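Local coordinates for protein TqaL (Neurospora crassa, PDB 7EEH) that belongs to the 2OG-Fe dioxygenase family of the cupin clan and binds an iron(III) ion in its beta-sheet fold, at residues B[75-86]-B[157-167]. The protein carries 1 engineered substitution. Numbering follows the deposited sequence.
Sequences RSRNGRFCFDFS and DKWVCTLFNLR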
loop_
_atom_site.group_PDB
_atom_site.type_symbol
_atom_site.label_atom_id
_atom_site.label_comp_id
_atom_site.label_asym_id
_atom_site.label_seq_id
_atom_site.Cartn_x
_atom_site.Cartn_y
_atom_site.Cartn_z
ATOM N N ARG B 75 25.793 31.986 -3.042
ATOM C CA ARG B 75 25.219 32.161 -4.367
ATOM C C ARG B 75 23.746 31.787 -4.282
ATOM O O ARG B 75 23.381 30.849 -3.570
ATOM C CB ARG B 75 25.947 31.297 -5.404
ATOM C CG ARG B 75 27.394 31.745 -5.675
ATOM C CD ARG B 75 28.370 30.584 -5.672
ATOM N NE ARG B 75 29.760 31.023 -5.519
ATOM C CZ ARG B 75 30.809 30.209 -5.612
ATOM N NH1 ARG B 75 30.630 28.912 -5.857
ATOM N NH2 ARG B 75 32.038 30.687 -5.453
ATOM N N SER B 76 22.895 32.521 -4.990
ATOM C CA SER B 76 21.471 32.358 -4.731
ATOM C C SER B 76 20.649 32.871 -5.901
ATOM O O SER B 76 21.119 33.670 -6.720
ATOM C CB SER B 76 21.075 33.085 -3.450
ATOM O OG SER B 76 20.568 34.372 -3.745
ATOM N N ARG B 77 19.421 32.351 -5.985
ATOM C CA ARG B 77 18.323 32.919 -6.757
ATOM C C ARG B 77 17.067 32.824 -5.903
ATOM O O ARG B 77 16.958 31.940 -5.054
ATOM C CB ARG B 77 18.084 32.196 -8.093
ATOM C CG ARG B 77 19.242 32.335 -9.084
ATOM C CD ARG B 77 18.934 31.823 -10.479
ATOM N NE ARG B 77 20.061 32.151 -11.362
ATOM C CZ ARG B 77 20.181 33.311 -12.010
ATOM N NH1 ARG B 77 19.236 34.242 -11.908
ATOM N NH2 ARG B 77 21.247 33.546 -12.765
ATOM N N ASN B 78 16.118 33.731 -6.117
ATOM C CA ASN B 78 14.871 33.640 -5.371
ATOM C C ASN B 78 13.687 34.012 -6.246
ATOM O O ASN B 78 13.828 34.621 -7.312
ATOM C CB ASN B 78 14.885 34.515 -4.119
ATOM C CG ASN B 78 14.884 35.982 -4.449
ATOM O OD1 ASN B 78 13.830 36.604 -4.529
ATOM N ND2 ASN B 78 16.067 36.543 -4.653
ATOM N N GLY B 79 12.510 33.620 -5.772
ATOM C CA GLY B 79 11.265 33.924 -6.446
ATOM C C GLY B 79 10.114 33.843 -5.473
ATOM O O GLY B 79 10.149 33.073 -4.505
ATOM N N ARG B 80 9.092 34.663 -5.720
ATOM C CA ARG B 80 7.877 34.672 -4.922
ATOM C C ARG B 80 6.828 33.831 -5.627
ATOM O O ARG B 80 6.620 33.980 -6.837
ATOM C CB ARG B 80 7.340 36.090 -4.720
ATOM C CG ARG B 80 8.202 37.000 -3.861
ATOM C CD ARG B 80 7.746 38.459 -3.998
ATOM N NE ARG B 80 6.412 38.655 -3.472
ATOM C CZ ARG B 80 5.348 39.040 -4.170
ATOM N NH1 ARG B 80 5.418 39.316 -5.468
ATOM N NH2 ARG B 80 4.197 39.155 -3.540
ATOM N N PHE B 81 6.169 32.962 -4.866
ATOM C CA PHE B 81 5.056 32.170 -5.361
ATOM C C PHE B 81 3.844 32.426 -4.484
ATOM O O PHE B 81 3.961 32.910 -3.360
ATOM C CB PHE B 81 5.383 30.678 -5.388
ATOM C CG PHE B 81 6.553 30.334 -6.263
ATOM C CD1 PHE B 81 7.846 30.421 -5.774
ATOM C CD2 PHE B 81 6.359 29.928 -7.572
ATOM C CE1 PHE B 81 8.933 30.109 -6.581
ATOM C CE2 PHE B 81 7.440 29.618 -8.390
ATOM C CZ PHE B 81 8.727 29.710 -7.891
ATOM N N CYS B 82 2.676 32.120 -5.029
ATOM C CA CYS B 82 1.407 32.250 -4.333
ATOM C C CYS B 82 0.738 30.884 -4.269
ATOM O O CYS B 82 0.498 30.255 -5.304
ATOM C CB CYS B 82 0.489 33.252 -5.041
ATOM S SG CYS B 82 -1.184 33.278 -4.348
ATOM N N PHE B 83 0.468 30.411 -3.060
ATOM C CA PHE B 83 -0.467 29.308 -2.880
ATOM C C PHE B 83 -1.871 29.910 -2.886
ATOM O O PHE B 83 -2.250 30.618 -1.951
ATOM C CB PHE B 83 -0.178 28.561 -1.581
ATOM C CG PHE B 83 1.056 27.687 -1.624
ATOM C CD1 PHE B 83 1.082 26.533 -2.383
ATOM C CD2 PHE B 83 2.174 28.011 -0.872
ATOM C CE1 PHE B 83 2.205 25.716 -2.394
ATOM C CE2 PHE B 83 3.300 27.207 -0.881
ATOM C CZ PHE B 83 3.317 26.058 -1.648
ATOM N N ASP B 84 -2.624 29.672 -3.955
ATOM C CA ASP B 84 -3.949 30.256 -4.149
ATOM C C ASP B 84 -4.984 29.166 -3.897
ATOM O O ASP B 84 -5.143 28.250 -4.715
ATOM C CB ASP B 84 -4.083 30.829 -5.560
ATOM C CG ASP B 84 -5.341 31.667 -5.738
ATOM O OD1 ASP B 84 -6.340 31.397 -5.044
ATOM O OD2 ASP B 84 -5.320 32.601 -6.570
ATOM N N PHE B 85 -5.688 29.261 -2.783
ATOM C CA PHE B 85 -6.629 28.211 -2.423
ATOM C C PHE B 85 -8.043 28.484 -2.916
ATOM O O PHE B 85 -8.948 27.703 -2.614
ATOM C CB PHE B 85 -6.592 27.981 -0.917
ATOM C CG PHE B 85 -5.429 27.137 -0.493
ATOM C CD1 PHE B 85 -5.404 25.784 -0.791
ATOM C CD2 PHE B 85 -4.337 27.699 0.137
ATOM C CE1 PHE B 85 -4.325 25.003 -0.431
ATOM C CE2 PHE B 85 -3.249 26.921 0.493
ATOM C CZ PHE B 85 -3.246 25.576 0.214
ATOM N N SER B 86 -8.245 29.553 -3.688
ATOM C CA SER B 86 -9.471 29.723 -4.457
ATOM C C SER B 86 -9.351 29.068 -5.824
ATOM O O SER B 86 -10.233 28.318 -6.238
ATOM C CB SER B 86 -9.803 31.206 -4.626
ATOM O OG SER B 86 -9.814 31.854 -3.377
ATOM N N ASP B 157 -7.320 33.804 1.426
ATOM C CA ASP B 157 -7.244 32.494 0.798
ATOM C C ASP B 157 -5.946 32.293 0.013
ATOM O O ASP B 157 -5.833 31.322 -0.744
ATOM C CB ASP B 157 -8.440 32.295 -0.129
ATOM C CG ASP B 157 -8.553 33.390 -1.185
ATOM O OD1 ASP B 157 -7.659 34.261 -1.288
ATOM O OD2 ASP B 157 -9.553 33.384 -1.929
ATOM N N LYS B 158 -4.985 33.199 0.157
ATOM C CA LYS B 158 -3.727 33.177 -0.574
ATOM C C LYS B 158 -2.572 33.197 0.413
ATOM O O LYS B 158 -2.630 33.903 1.424
ATOM C CB LYS B 158 -3.594 34.388 -1.512
ATOM C CG LYS B 158 -4.441 34.326 -2.772
ATOM C CD LYS B 158 -4.854 35.721 -3.239
ATOM C CE LYS B 158 -5.938 35.664 -4.322
ATOM N NZ LYS B 158 -7.113 34.802 -3.936
ATOM N N TRP B 159 -1.526 32.424 0.125
ATOM C CA TRP B 159 -0.271 32.508 0.855
ATOM C C TRP B 159 0.818 33.017 -0.077
ATOM O O TRP B 159 0.794 32.755 -1.279
ATOM C CB TRP B 159 0.193 31.153 1.414
ATOM C CG TRP B 159 -0.764 30.360 2.265
ATOM C CD1 TRP B 159 -1.873 29.705 1.845
ATOM C CD2 TRP B 159 -0.640 30.082 3.669
ATOM N NE1 TRP B 159 -2.476 29.061 2.899
ATOM C CE2 TRP B 159 -1.740 29.278 4.031
ATOM C CE3 TRP B 159 0.281 30.458 4.659
ATOM C CZ2 TRP B 159 -1.948 28.835 5.331
ATOM C CZ3 TRP B 159 0.080 30.015 5.959
ATOM C CH2 TRP B 159 -1.036 29.218 6.284
ATOM N N VAL B 160 1.781 33.725 0.495
ATOM C CA VAL B 160 2.999 34.116 -0.202
ATOM C C VAL B 160 4.079 33.126 0.188
ATOM O O VAL B 160 4.321 32.908 1.380
ATOM C CB VAL B 160 3.435 35.543 0.167
ATOM C CG1 VAL B 160 4.697 35.931 -0.626
ATOM C CG2 VAL B 160 2.309 36.521 -0.060
ATOM N N CYS B 161 4.730 32.533 -0.805
ATOM C CA CYS B 161 5.840 31.625 -0.565
ATOM C C CYS B 161 7.073 32.219 -1.229
ATOM O O CYS B 161 7.149 32.284 -2.465
ATOM C CB CYS B 161 5.546 30.231 -1.103
ATOM S SG CYS B 161 6.970 29.113 -0.967
ATOM N N THR B 162 8.022 32.677 -0.418
ATOM C CA THR B 162 9.292 33.161 -0.933
ATOM C C THR B 162 10.281 32.001 -0.939
ATOM O O THR B 162 10.580 31.427 0.113
ATOM C CB THR B 162 9.836 34.329 -0.108
ATOM O OG1 THR B 162 8.799 35.289 0.088
ATOM C CG2 THR B 162 10.970 35.010 -0.862
ATOM N N LEU B 163 10.764 31.649 -2.123
ATOM C CA LEU B 163 11.637 30.498 -2.318
ATOM C C LEU B 163 13.045 30.952 -2.685
ATOM O O LEU B 163 13.222 31.682 -3.662
ATOM C CB LEU B 163 11.077 29.575 -3.401
ATOM C CG LEU B 163 12.071 28.408 -3.393
ATOM C CD1 LEU B 163 11.597 27.170 -2.725
ATOM C CD2 LEU B 163 12.689 28.166 -4.781
ATOM N N PHE B 164 14.037 30.508 -1.914
ATOM C CA PHE B 164 15.447 30.721 -2.227
ATOM C C PHE B 164 16.110 29.403 -2.603
ATOM O O PHE B 164 16.014 28.416 -1.861
ATOM C CB PHE B 164 16.208 31.328 -1.049
ATOM C CG PHE B 164 15.898 32.769 -0.801
ATOM C CD1 PHE B 164 14.728 33.133 -0.172
ATOM C CD2 PHE B 164 16.790 33.761 -1.185
ATOM C CE1 PHE B 164 14.437 34.467 0.069
ATOM C CE2 PHE B 164 16.503 35.094 -0.951
ATOM C CZ PHE B 164 15.325 35.445 -0.323
ATOM N N ASN B 165 16.816 29.404 -3.720
ATOM C CA ASN B 165 17.726 28.321 -4.076
ATOM C C ASN B 165 19.123 28.838 -3.737
ATOM O O ASN B 165 19.568 29.840 -4.302
ATOM C CB ASN B 165 17.566 27.971 -5.550
ATOM C CG ASN B 165 18.411 26.797 -5.979
ATOM O OD1 ASN B 165 19.144 26.191 -5.184
ATOM N ND2 ASN B 165 18.292 26.447 -7.238
ATOM N N LEU B 166 19.787 28.204 -2.772
ATOM C CA LEU B 166 20.927 28.813 -2.093
ATOM C C LEU B 166 22.093 27.837 -2.017
ATOM O O LEU B 166 21.943 26.720 -1.508
ATOM C CB LEU B 166 20.527 29.275 -0.671
ATOM C CG LEU B 166 21.648 29.656 0.302
ATOM C CD1 LEU B 166 22.377 30.884 -0.191
ATOM C CD2 LEU B 166 21.122 29.896 1.698
ATOM N N ARG B 167 23.256 28.262 -2.505
ATOM C CA ARG B 167 24.501 27.526 -2.314
ATOM C C ARG B 167 25.383 28.334 -1.371
ATOM O O ARG B 167 25.759 29.469 -1.690
ATOM C CB ARG B 167 25.209 27.275 -3.649
ATOM C CG ARG B 167 26.690 26.936 -3.506
ATOM C CD ARG B 167 27.290 26.452 -4.818
ATOM N NE ARG B 167 26.659 25.222 -5.293
ATOM C CZ ARG B 167 26.857 24.693 -6.495
ATOM N NH1 ARG B 167 27.692 25.278 -7.356
ATOM N NH2 ARG B 167 26.218 23.579 -6.839
#
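Over one face of the Phe164 ring sits CB of Asn78, 3.7 Å from the ring centroid, a CH-pi contact between cross-strand neighbours of a non-hydrogen-bonded pair. Asn78 takes chi1 of 68°, with CG between its backbone N and carbonyl carbon; this lays the amide alongside the ring, the two planes 29° apart. Phe85 and Trp159 meet differently, rim to rim with planes at 76°, Phe85 CE2 lying 3.4 Å from Trp159 CD1. The Phe81 ring presents its edge to CB of Leu163, and CE2 of Phe83 comes 3.8 Å from CB of Cys161, whose sulfur approaches that ring obliquely.

This is a worked example of antiparallel pairing between strands 75-84 and 158-167. Every second pair, from Arg75 with Arg167 to Phe83 with Trp159, is hydrogen-bonded and closed by two backbone bonds; Phe83 N to Trp159 O is the most bent. Past the strand end, Phe85 N still reaches Asp157 O at 2.9 Å. There Lys158 NZ forms a salt bridge with Asp157 OD1 at 2.8 Å, approaching from above the carboxylate plane, and makes a long one, 3.7 Å, with Asp84 OD1. The latter oxygen also accepts from Ser86 N in an Asx turn, while Arg91 forms a salt bridge with Asp84 OD2.

Within the main antiparallel sheet of this cupin-type fold, strand 89-92 borders 74-84 and strand 267-277 borders 158-170, where Asp270 forms a salt bridge with Arg167. Helix 128-141 packs on the face bearing Phe81, Phe83 and Leu163, through Leu134 and Phe130.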